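Local coordinates for protein phosphoribosylglycinamide synthetase (Anaerococcus prevotii, PDB 4DIM) that probably binds ATP and acts as a metal-dependent ligase of the ATP-grasp superfamily, at residues Lys339-Ser344 and Ile354-Glu359; Leu208-His213 and Thr244-Ala249; Asp109-Lys114 and Arg182-Val187. All blocks are in the same frame, centred on the assembly; numbering follows the deposited sequence.

Contact 1 of 3, residues Lys339-Ser344 and Ile354-Glu359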
loop_
_atom_site.group_PDB
_atom_site.type_symbol
_atom_site.label_atom_id
_atom_site.label_comp_id
_atom_site.label_asym_id
_atom_site.label_seq_id
_atom_site.Cartn_x
_atom_site.Cartn_y
_atom_site.Cartn_z
ATOM N N LYS A 339 29.875 -5.474 8.521
ATOM C CA LYS A 339 30.899 -4.750 9.279
ATOM C C LYS A 339 30.463 -3.288 9.315
ATOM O O LYS A 339 30.219 -2.735 10.388
ATOM C CB LYS A 339 32.290 -4.922 8.626
ATOM C CG LYS A 339 33.423 -4.109 9.271
ATOM C CD LYS A 339 34.767 -4.359 8.563
ATOM C CE LYS A 339 35.459 -3.097 8.086
ATOM N NZ LYS A 339 36.665 -3.397 7.252
ATOM N N GLU A 340 30.314 -2.680 8.126
ATOM C CA GLU A 340 29.870 -1.286 7.989
ATOM C C GLU A 340 29.422 -0.951 6.560
ATOM O O GLU A 340 29.907 -1.557 5.603
ATOM C CB GLU A 340 30.989 -0.296 8.403
ATOM C CG GLU A 340 32.266 -0.384 7.570
ATOM C CD GLU A 340 33.343 0.606 7.967
ATOM O OE1 GLU A 340 32.993 1.740 8.376
ATOM O OE2 GLU A 340 34.540 0.276 7.795
ATOM N N ILE A 341 28.555 0.075 6.432
ATOM C CA ILE A 341 28.074 0.588 5.152
ATOM C C ILE A 341 28.729 1.941 4.920
ATOM O O ILE A 341 28.481 2.872 5.690
ATOM C CB ILE A 341 26.545 0.682 5.089
ATOM C CG1 ILE A 341 25.925 -0.689 5.403
ATOM C CG2 ILE A 341 26.127 1.169 3.708
ATOM C CD1 ILE A 341 24.459 -0.707 5.774
ATOM N N LEU A 342 29.543 2.059 3.853
ATOM C CA LEU A 342 30.242 3.294 3.519
ATOM C C LEU A 342 29.426 4.166 2.549
ATOM O O LEU A 342 29.213 3.767 1.409
ATOM C CB LEU A 342 31.598 2.967 2.892
ATOM C CG LEU A 342 32.437 1.890 3.596
ATOM C CD1 LEU A 342 33.727 1.637 2.836
ATOM C CD2 LEU A 342 32.733 2.279 5.032
ATOM N N ASN A 343 28.983 5.350 2.999
ATOM C CA ASN A 343 28.256 6.311 2.176
ATOM C C ASN A 343 29.156 7.509 1.915
ATOM O O ASN A 343 29.251 8.402 2.762
ATOM C CB ASN A 343 26.941 6.751 2.850
ATOM C CG ASN A 343 26.150 7.751 2.044
ATOM O OD1 ASN A 343 26.445 8.030 0.887
ATOM N ND2 ASN A 343 25.138 8.335 2.638
ATOM N N SER A 344 29.773 7.557 0.722
ATOM C CA SER A 344 30.681 8.642 0.356
ATOM C C SER A 344 29.954 9.797 -0.367
ATOM O O SER A 344 30.619 10.665 -0.930
ATOM C CB SER A 344 31.833 8.101 -0.498
ATOM O OG SER A 344 31.455 7.571 -1.757
ATOM N N ILE A 354 18.414 8.963 2.711
ATOM C CA ILE A 354 19.369 7.862 2.572
ATOM C C ILE A 354 19.408 7.232 3.925
ATOM O O ILE A 354 20.044 7.784 4.823
ATOM C CB ILE A 354 20.805 8.182 2.054
ATOM C CG1 ILE A 354 20.803 8.573 0.566
ATOM C CG2 ILE A 354 21.707 6.941 2.255
ATOM C CD1 ILE A 354 22.147 9.164 0.065
ATOM N N THR A 355 18.696 6.126 4.115
ATOM C CA THR A 355 18.719 5.459 5.410
ATOM C C THR A 355 19.087 4.017 5.238
ATOM O O THR A 355 18.662 3.373 4.276
ATOM C CB THR A 355 17.368 5.598 6.140
ATOM O OG1 THR A 355 16.329 5.042 5.341
ATOM C CG2 THR A 355 17.054 7.047 6.516
ATOM N N PHE A 356 19.840 3.506 6.210
ATOM C CA PHE A 356 20.232 2.109 6.269
ATOM C C PHE A 356 19.484 1.437 7.414
ATOM O O PHE A 356 19.262 2.040 8.471
ATOM C CB PHE A 356 21.747 1.973 6.418
ATOM C CG PHE A 356 22.464 2.619 5.257
ATOM C CD1 PHE A 356 22.369 2.083 3.975
ATOM C CD2 PHE A 356 23.098 3.848 5.408
ATOM C CE1 PHE A 356 22.935 2.745 2.886
ATOM C CE2 PHE A 356 23.639 4.512 4.316
ATOM C CZ PHE A 356 23.579 3.943 3.070
ATOM N N PHE A 357 19.032 0.204 7.150
ATOM C CA PHE A 357 18.314 -0.648 8.095
ATOM C C PHE A 357 19.243 -1.644 8.807
ATOM O O PHE A 357 18.895 -2.075 9.897
ATOM C CB PHE A 357 17.214 -1.440 7.367
ATOM C CG PHE A 357 16.297 -0.639 6.467
ATOM C CD1 PHE A 357 15.821 0.603 6.859
ATOM C CD2 PHE A 357 15.824 -1.180 5.278
ATOM C CE1 PHE A 357 14.967 1.316 6.043
ATOM C CE2 PHE A 357 14.973 -0.469 4.467
ATOM C CZ PHE A 357 14.576 0.787 4.835
ATOM N N LYS A 358 20.382 -2.043 8.197
ATOM C CA LYS A 358 21.294 -3.011 8.817
ATOM C C LYS A 358 22.470 -2.293 9.525
ATOM O O LYS A 358 22.785 -1.136 9.228
ATOM C CB LYS A 358 21.788 -4.036 7.772
ATOM C CG LYS A 358 20.654 -4.726 6.982
ATOM C CD LYS A 358 19.723 -5.570 7.874
ATOM C CE LYS A 358 18.596 -6.272 7.145
ATOM N NZ LYS A 358 19.068 -7.376 6.265
ATOM N N GLU A 359 23.052 -2.971 10.518
ATOM C CA GLU A 359 24.150 -2.461 11.360
ATOM C C GLU A 359 25.185 -3.561 11.641
ATOM O O GLU A 359 24.899 -4.736 11.400
ATOM C CB GLU A 359 23.592 -1.897 12.686
ATOM C CG GLU A 359 22.805 -2.884 13.548
ATOM C CD GLU A 359 22.080 -2.280 14.745
ATOM O OE1 GLU A 359 21.269 -1.346 14.538
ATOM O OE2 GLU A 359 22.281 -2.779 15.879
#
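Ile341 lays its CG2 methyl over one face of the Phe356 ring, a CH-pi contact in which CG2 sits 3.8 Å from the ring centroid and 16° off the ring normal. The methyl is shifted toward the rim on the CE1 side, and Ile341 CG2 comes to 3.7 Å from Phe356 CE1. With chi1 at -56°, CG1 lies beside the backbone N and CG2 anti to it, which brings CG2 over the ring. The other branch crosses the root of the aromatic: Ile341 CD1 lies 3.9 Å from Phe356 CB and at the same 3.9 Å from the carbonyl O of Lys358, where the chain has already left the strand.

The two strands run almost exactly antiparallel, at 174°, but their axes are 9.9 Å apart, so they meet through side chains and not through backbone bonds. They belong to different sheets: 351-356 is an edge strand of the large antiparallel sheet, paired with 375-381, whereas 336-343 is the middle strand of a small three-stranded one. Midway along strand 336-343, Lys339 and Glu340 both face Ile401 in a classic beta bulge, and Leu342 continues the pairing with Asn399.

Amide-to-methyl contact marks the other end. Asn343 and Ile354 approach from opposite directions, and Asn343 ND2 comes to 3.7 Å from Ile354 CG2. This is van der Waals contact; the amide's OD1 is bonded instead to Asn345 N, two residues on. Asn343 CB also touches the Phe356 ring obliquely. A leucine in place of Phe356 has no ring face, and is likely to leave Ile341 CG2 without its CH-pi partner and Asn343 CB with less apolar cover. Ile341 and Asn343 both lean on Ile398 of the adjacent strand.

Contact 2 of 3, residues Leu208-His213 and Thr244-Ala249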
loop_
_atom_site.group_PDB
_atom_site.type_symbol
_atom_site.label_atom_id
_atom_site.label_comp_id
_atom_site.label_asym_id
_atom_site.label_seq_id
_atom_site.Cartn_x
_atom_site.Cartn_y
_atom_site.Cartn_z
ATOM N N LEU A 208 -9.632 14.348 -2.457
ATOM C CA LEU A 208 -8.706 15.462 -2.658
ATOM C C LEU A 208 -7.855 15.268 -3.891
ATOM O O LEU A 208 -7.588 16.221 -4.631
ATOM C CB LEU A 208 -7.797 15.580 -1.436
ATOM C CG LEU A 208 -8.536 15.784 -0.097
ATOM C CD1 LEU A 208 -7.577 16.162 0.988
ATOM C CD2 LEU A 208 -9.660 16.815 -0.212
ATOM N N PHE A 209 -7.389 14.054 -4.090
ATOM C CA PHE A 209 -6.575 13.757 -5.252
ATOM C C PHE A 209 -6.531 12.264 -5.563
ATOM O O PHE A 209 -6.958 11.431 -4.781
ATOM C CB PHE A 209 -5.130 14.279 -5.031
ATOM C CG PHE A 209 -4.390 13.570 -3.928
ATOM C CD1 PHE A 209 -3.736 12.379 -4.166
ATOM C CD2 PHE A 209 -4.330 14.108 -2.657
ATOM C CE1 PHE A 209 -3.070 11.726 -3.149
ATOM C CE2 PHE A 209 -3.693 13.433 -1.637
ATOM C CZ PHE A 209 -3.056 12.253 -1.894
ATOM N N VAL A 210 -6.014 11.958 -6.731
ATOM C CA VAL A 210 -5.658 10.626 -7.176
ATOM C C VAL A 210 -4.297 10.821 -7.842
ATOM O O VAL A 210 -4.166 11.606 -8.788
ATOM C CB VAL A 210 -6.682 9.885 -8.055
ATOM C CG1 VAL A 210 -6.246 8.447 -8.272
ATOM C CG2 VAL A 210 -8.060 9.907 -7.410
HETATM N N MSE A 211 -3.266 10.207 -7.251
HETATM C CA MSE A 211 -1.917 10.336 -7.757
HETATM C C MSE A 211 -1.399 8.999 -8.304
HETATM O O MSE A 211 -0.854 8.207 -7.542
HETATM C CB MSE A 211 -0.979 10.839 -6.650
HETATM C CG MSE A 211 0.420 11.238 -7.184
HETATM SE SE MSE A 211 1.693 11.396 -5.740
HETATM C CE MSE A 211 1.926 9.618 -5.513
ATOM N N PRO A 212 -1.427 8.803 -9.637
ATOM C CA PRO A 212 -0.821 7.591 -10.213
ATOM C C PRO A 212 0.678 7.511 -9.939
ATOM O O PRO A 212 1.327 8.524 -9.738
ATOM C CB PRO A 212 -1.117 7.729 -11.719
ATOM C CG PRO A 212 -2.310 8.610 -11.777
ATOM C CD PRO A 212 -2.161 9.575 -10.661
ATOM N N HIS A 213 1.209 6.297 -9.853
ATOM C CA HIS A 213 2.642 6.129 -9.611
ATOM C C HIS A 213 3.170 4.826 -10.194
ATOM O O HIS A 213 2.437 3.844 -10.410
ATOM C CB HIS A 213 3.019 6.241 -8.114
ATOM C CG HIS A 213 2.238 5.363 -7.202
ATOM N ND1 HIS A 213 2.550 4.020 -7.049
ATOM C CD2 HIS A 213 1.207 5.676 -6.379
ATOM C CE1 HIS A 213 1.655 3.544 -6.206
ATOM N NE2 HIS A 213 0.841 4.516 -5.753
ATOM N N THR A 244 -10.879 8.725 -12.470
ATOM C CA THR A 244 -12.262 8.349 -12.605
ATOM C C THR A 244 -12.565 7.051 -11.873
ATOM O O THR A 244 -13.550 7.015 -11.129
ATOM C CB THR A 244 -12.644 8.240 -14.078
ATOM O OG1 THR A 244 -12.658 9.563 -14.636
ATOM C CG2 THR A 244 -14.016 7.577 -14.274
ATOM N N GLU A 245 -11.788 5.971 -12.122
ATOM C CA GLU A 245 -12.089 4.676 -11.500
ATOM C C GLU A 245 -11.840 4.707 -10.007
ATOM O O GLU A 245 -12.613 4.102 -9.271
ATOM C CB GLU A 245 -11.286 3.524 -12.124
ATOM C CG GLU A 245 -11.597 3.180 -13.564
ATOM C CD GLU A 245 -13.061 3.136 -13.965
ATOM O OE1 GLU A 245 -13.740 2.167 -13.566
ATOM O OE2 GLU A 245 -13.521 4.036 -14.707
ATOM N N VAL A 246 -10.770 5.380 -9.547
ATOM C CA VAL A 246 -10.508 5.427 -8.115
ATOM C C VAL A 246 -11.656 6.161 -7.396
ATOM O O VAL A 246 -12.151 5.661 -6.401
ATOM C CB VAL A 246 -9.131 6.060 -7.823
ATOM C CG1 VAL A 246 -8.979 6.419 -6.345
ATOM C CG2 VAL A 246 -8.002 5.132 -8.288
ATOM N N LYS A 247 -12.097 7.324 -7.907
ATOM C CA LYS A 247 -13.231 8.060 -7.296
ATOM C C LYS A 247 -14.511 7.198 -7.259
ATOM O O LYS A 247 -15.236 7.217 -6.254
ATOM C CB LYS A 247 -13.507 9.368 -8.037
ATOM C CG LYS A 247 -12.515 10.483 -7.694
ATOM C CD LYS A 247 -12.875 11.819 -8.425
ATOM C CE LYS A 247 -11.866 12.938 -8.222
ATOM N NZ LYS A 247 -10.667 12.808 -9.120
ATOM N N LYS A 248 -14.766 6.430 -8.339
ATOM C CA LYS A 248 -15.903 5.529 -8.396
ATOM C C LYS A 248 -15.799 4.421 -7.355
ATOM O O LYS A 248 -16.799 4.077 -6.718
ATOM C CB LYS A 248 -16.019 4.890 -9.783
ATOM C CG LYS A 248 -16.630 5.758 -10.820
ATOM C CD LYS A 248 -16.358 5.270 -12.219
ATOM C CE LYS A 248 -17.066 4.002 -12.532
ATOM N NZ LYS A 248 -16.859 3.604 -13.937
ATOM N N ALA A 249 -14.605 3.825 -7.221
ATOM C CA ALA A 249 -14.319 2.716 -6.287
ATOM C C ALA A 249 -14.434 3.145 -4.858
ATOM O O ALA A 249 -14.947 2.414 -4.019
ATOM C CB ALA A 249 -12.933 2.218 -6.522
#
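Val210 and Val246 reach toward each other tip to tip, one from strand 206-219 and the other from helix 236-253. Both methyls of each valine take part: Val210 CG1 lies 3.8 Å from Val246 CG2, and Val210 CG2 lies 3.8 Å from Val246 CG1. The backbones come close here, with 7.2 Å between Val210 CA and Val246 CA. Val210 has CG1 anti to its own nitrogen (chi1 -172°) and CG2 beside it, which spreads the two methyls across the helix side chain. The extended chain of Lys247 reaches along the margin, its NZ 4.3 Å from Val210 CG2, a loose contact at the exposed edge.

One shell out, strand 194-203 supports both partners, Ala198 touching Val210 and Ala200 touching Val246. Within helix 236-253, Lys243 adds to the cover of Val210, and Ile239 and Thr242 meet Pro212 further along the strand. The helix is tied down elsewhere by its polar residues: Glu245 accepts from Asn123 N and Lys248 donates to Asn121 O. Glu245 and Lys248 also form a salt bridge with each other, its hydrogen bonds weak. Behind the strand, Phe209 and Met211, the latter present as selenomethionine, pack against helix 285-293. Phe209 to His213 are buried, with helix 236-253 over one face and helix 285-293 over the other; both segments fall in the ATP-grasp region of the family.

Helix and strand meet here through branched apolar side chains, with no directional bond between them, so their relative placement probably depends on shape complementarity and on the surrounding residues.

Contact 3 of 3, residues Asp109-Lys114 and Arg182-Val187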
loop_
_atom_site.group_PDB
_atom_site.type_symbol
_atom_site.label_atom_id
_atom_site.label_comp_id
_atom_site.label_asym_id
_atom_site.label_seq_id
_atom_site.Cartn_x
_atom_site.Cartn_y
_atom_site.Cartn_z
ATOM N N ASP A 109 -12.235 -8.475 1.213
ATOM C CA ASP A 109 -12.843 -9.641 0.587
ATOM C C ASP A 109 -13.084 -9.374 -0.877
ATOM O O ASP A 109 -13.970 -8.595 -1.217
ATOM C CB ASP A 109 -14.153 -10.001 1.304
ATOM C CG ASP A 109 -14.685 -11.380 0.936
ATOM O OD1 ASP A 109 -13.977 -12.382 1.200
ATOM O OD2 ASP A 109 -15.812 -11.460 0.414
ATOM N N LYS A 110 -12.282 -10.005 -1.743
ATOM C CA LYS A 110 -12.404 -9.895 -3.210
ATOM C C LYS A 110 -13.828 -10.196 -3.749
ATOM O O LYS A 110 -14.228 -9.551 -4.698
ATOM C CB LYS A 110 -11.402 -10.836 -3.927
ATOM C CG LYS A 110 -9.987 -10.261 -4.113
ATOM C CD LYS A 110 -9.425 -10.530 -5.529
ATOM C CE LYS A 110 -8.203 -9.703 -5.857
ATOM N NZ LYS A 110 -8.500 -8.247 -5.934
ATOM N N TYR A 111 -14.566 -11.161 -3.175
ATOM C CA TYR A 111 -15.925 -11.465 -3.645
ATOM C C TYR A 111 -16.834 -10.253 -3.442
ATOM O O TYR A 111 -17.590 -9.909 -4.339
ATOM C CB TYR A 111 -16.587 -12.668 -2.921
ATOM C CG TYR A 111 -15.846 -13.986 -2.798
ATOM C CD1 TYR A 111 -16.161 -15.058 -3.630
ATOM C CD2 TYR A 111 -15.071 -14.261 -1.672
ATOM C CE1 TYR A 111 -15.671 -16.348 -3.379
ATOM C CE2 TYR A 111 -14.557 -15.535 -1.427
ATOM C CZ TYR A 111 -14.827 -16.569 -2.307
ATOM O OH TYR A 111 -14.299 -17.820 -2.098
ATOM N N LYS A 112 -16.785 -9.658 -2.234
ATOM C CA LYS A 112 -17.575 -8.495 -1.830
ATOM C C LYS A 112 -17.154 -7.238 -2.558
ATOM O O LYS A 112 -17.999 -6.383 -2.839
ATOM C CB LYS A 112 -17.449 -8.223 -0.321
ATOM C CG LYS A 112 -18.193 -9.164 0.620
ATOM C CD LYS A 112 -18.004 -8.717 2.103
ATOM C CE LYS A 112 -18.091 -9.850 3.123
ATOM N NZ LYS A 112 -19.488 -10.159 3.520
HETATM N N MSE A 113 -15.841 -7.094 -2.814
HETATM C CA MSE A 113 -15.284 -5.954 -3.551
HETATM C C MSE A 113 -15.737 -5.996 -4.988
HETATM O O MSE A 113 -16.190 -4.992 -5.523
HETATM C CB MSE A 113 -13.733 -5.966 -3.505
HETATM C CG MSE A 113 -13.098 -4.604 -3.817
HETATM SE SE MSE A 113 -11.216 -4.633 -4.331
HETATM C CE MSE A 113 -11.306 -5.807 -5.909
ATOM N N LYS A 114 -15.632 -7.156 -5.616
ATOM C CA LYS A 114 -15.984 -7.314 -7.031
ATOM C C LYS A 114 -17.503 -7.247 -7.247
ATOM O O LYS A 114 -17.949 -6.991 -8.370
ATOM C CB LYS A 114 -15.407 -8.643 -7.579
ATOM C CG LYS A 114 -13.880 -8.722 -7.513
ATOM C CD LYS A 114 -13.166 -8.373 -8.796
ATOM C CE LYS A 114 -11.707 -8.806 -8.769
ATOM N NZ LYS A 114 -10.747 -7.709 -9.105
ATOM N N ARG A 182 -13.348 -27.581 -1.636
ATOM C CA ARG A 182 -14.636 -26.914 -1.793
ATOM C C ARG A 182 -15.418 -27.562 -2.936
ATOM O O ARG A 182 -14.842 -28.352 -3.681
ATOM C CB ARG A 182 -14.419 -25.391 -2.101
ATOM C CG ARG A 182 -13.367 -24.645 -1.269
ATOM C CD ARG A 182 -13.982 -23.810 -0.164
ATOM N NE ARG A 182 -12.993 -23.183 0.724
ATOM C CZ ARG A 182 -12.338 -23.796 1.711
ATOM N NH1 ARG A 182 -12.505 -25.097 1.927
ATOM N NH2 ARG A 182 -11.471 -23.123 2.456
ATOM N N ASP A 183 -16.714 -27.219 -3.107
ATOM C CA ASP A 183 -17.478 -27.704 -4.280
ATOM C C ASP A 183 -17.433 -26.670 -5.414
ATOM O O ASP A 183 -18.085 -26.878 -6.439
ATOM C CB ASP A 183 -18.950 -28.058 -3.949
ATOM C CG ASP A 183 -19.947 -26.906 -3.767
ATOM O OD1 ASP A 183 -21.140 -27.191 -3.450
ATOM O OD2 ASP A 183 -19.540 -25.725 -3.930
ATOM N N TYR A 184 -16.701 -25.555 -5.240
ATOM C CA TYR A 184 -16.689 -24.525 -6.252
ATOM C C TYR A 184 -15.293 -24.090 -6.593
ATOM O O TYR A 184 -14.312 -24.381 -5.913
ATOM C CB TYR A 184 -17.546 -23.336 -5.808
ATOM C CG TYR A 184 -16.983 -22.568 -4.647
ATOM C CD1 TYR A 184 -16.266 -21.390 -4.847
ATOM C CD2 TYR A 184 -17.165 -23.007 -3.344
ATOM C CE1 TYR A 184 -15.693 -20.700 -3.779
ATOM C CE2 TYR A 184 -16.596 -22.330 -2.265
ATOM C CZ TYR A 184 -15.869 -21.165 -2.485
ATOM O OH TYR A 184 -15.324 -20.478 -1.422
ATOM N N CYS A 185 -15.260 -23.371 -7.689
ATOM C CA CYS A 185 -14.154 -22.829 -8.431
ATOM C C CYS A 185 -14.393 -21.338 -8.695
ATOM O O CYS A 185 -15.525 -20.845 -8.606
ATOM C CB CYS A 185 -14.060 -23.588 -9.753
ATOM S SG CYS A 185 -12.461 -24.350 -10.051
ATOM N N ILE A 186 -13.338 -20.637 -9.106
ATOM C CA ILE A 186 -13.474 -19.266 -9.527
ATOM C C ILE A 186 -12.892 -19.217 -10.916
ATOM O O ILE A 186 -11.786 -19.702 -11.167
ATOM C CB ILE A 186 -12.889 -18.210 -8.542
ATOM C CG1 ILE A 186 -13.885 -18.038 -7.365
ATOM C CG2 ILE A 186 -12.678 -16.841 -9.216
ATOM C CD1 ILE A 186 -13.378 -17.300 -6.185
ATOM N N VAL A 187 -13.712 -18.741 -11.839
ATOM C CA VAL A 187 -13.277 -18.453 -13.203
ATOM C C VAL A 187 -13.214 -16.923 -13.233
ATOM O O VAL A 187 -14.193 -16.242 -12.890
ATOM C CB VAL A 187 -14.115 -19.099 -14.346
ATOM C CG1 VAL A 187 -15.567 -18.604 -14.363
ATOM C CG2 VAL A 187 -13.446 -18.848 -15.687
#
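Tyr111 and Tyr184 meet hydroxyl to hydroxyl, coming from opposite directions, and Tyr184 OH donates to Tyr111 OH at 2.9 Å. The Tyr111 oxygen lies at the edge of the Tyr184 ring, in its plane, 3.6 Å from Tyr184 CE1. Seen from the other ring, Tyr184 OH is placed obliquely. Tyr184 has its ring between backbone nitrogen and carbonyl carbon (chi1 68°), which turns the phenol toward the helix. Its hydroxyl has a second, weak partner in Thr152 OG1, so the pair of phenols is linked onward to the loop beside them.

The closer-packed side is apolar. Ile186 CD1 comes up obliquely against the Tyr111 ring, 3.7 Å from Tyr111 CE1, and the buried isoleucine also rests on Thr152 and His127. By contrast, the contact thins toward solvent, where Arg182 and Asp183 are exposed; Asp183 makes a long, weak ion pair with Arg131. Across the way, the helix start is open to solvent at Lys112. Asp109 is the N-cap there, its OD2 accepting from Lys112 N in a weak bond of 3.3 Å.

Through Tyr111, helix 110-120 packs on a small four-stranded antiparallel sheet within the family's ATP-grasp region, touching outer strand 127-128 and inner strand 186-189. Tyr111 spans His127 of strand 127-128 and the loop residues Val129 and Thr152. Strand 186-189 runs between strands 127-128 and 147-150, and on the far side Cys185 turns to Phe173, Thr176 and Met177 of helix 166-179.

In the fold
Contact 2 is the buried one: branched methyls meet between a strand and a helix, its centre about 14 Å from the centre of the chain. Contact 3 is partly buried and mixes an apolar touch with a phenol-phenol hydrogen bond. Contact 1 lies at the surface, on the opposite side of the chain's centre from both, and relies on a CH-pi contact and an amide against methyls. Contacts 1 and 2 reach the same eight-stranded sheet, the first at an edge strand and the second well inside it. Contacts 2 and 3 both fall in the ATP-grasp region but use strands that do not pair with one another, their nearest atoms about 7 Å apart.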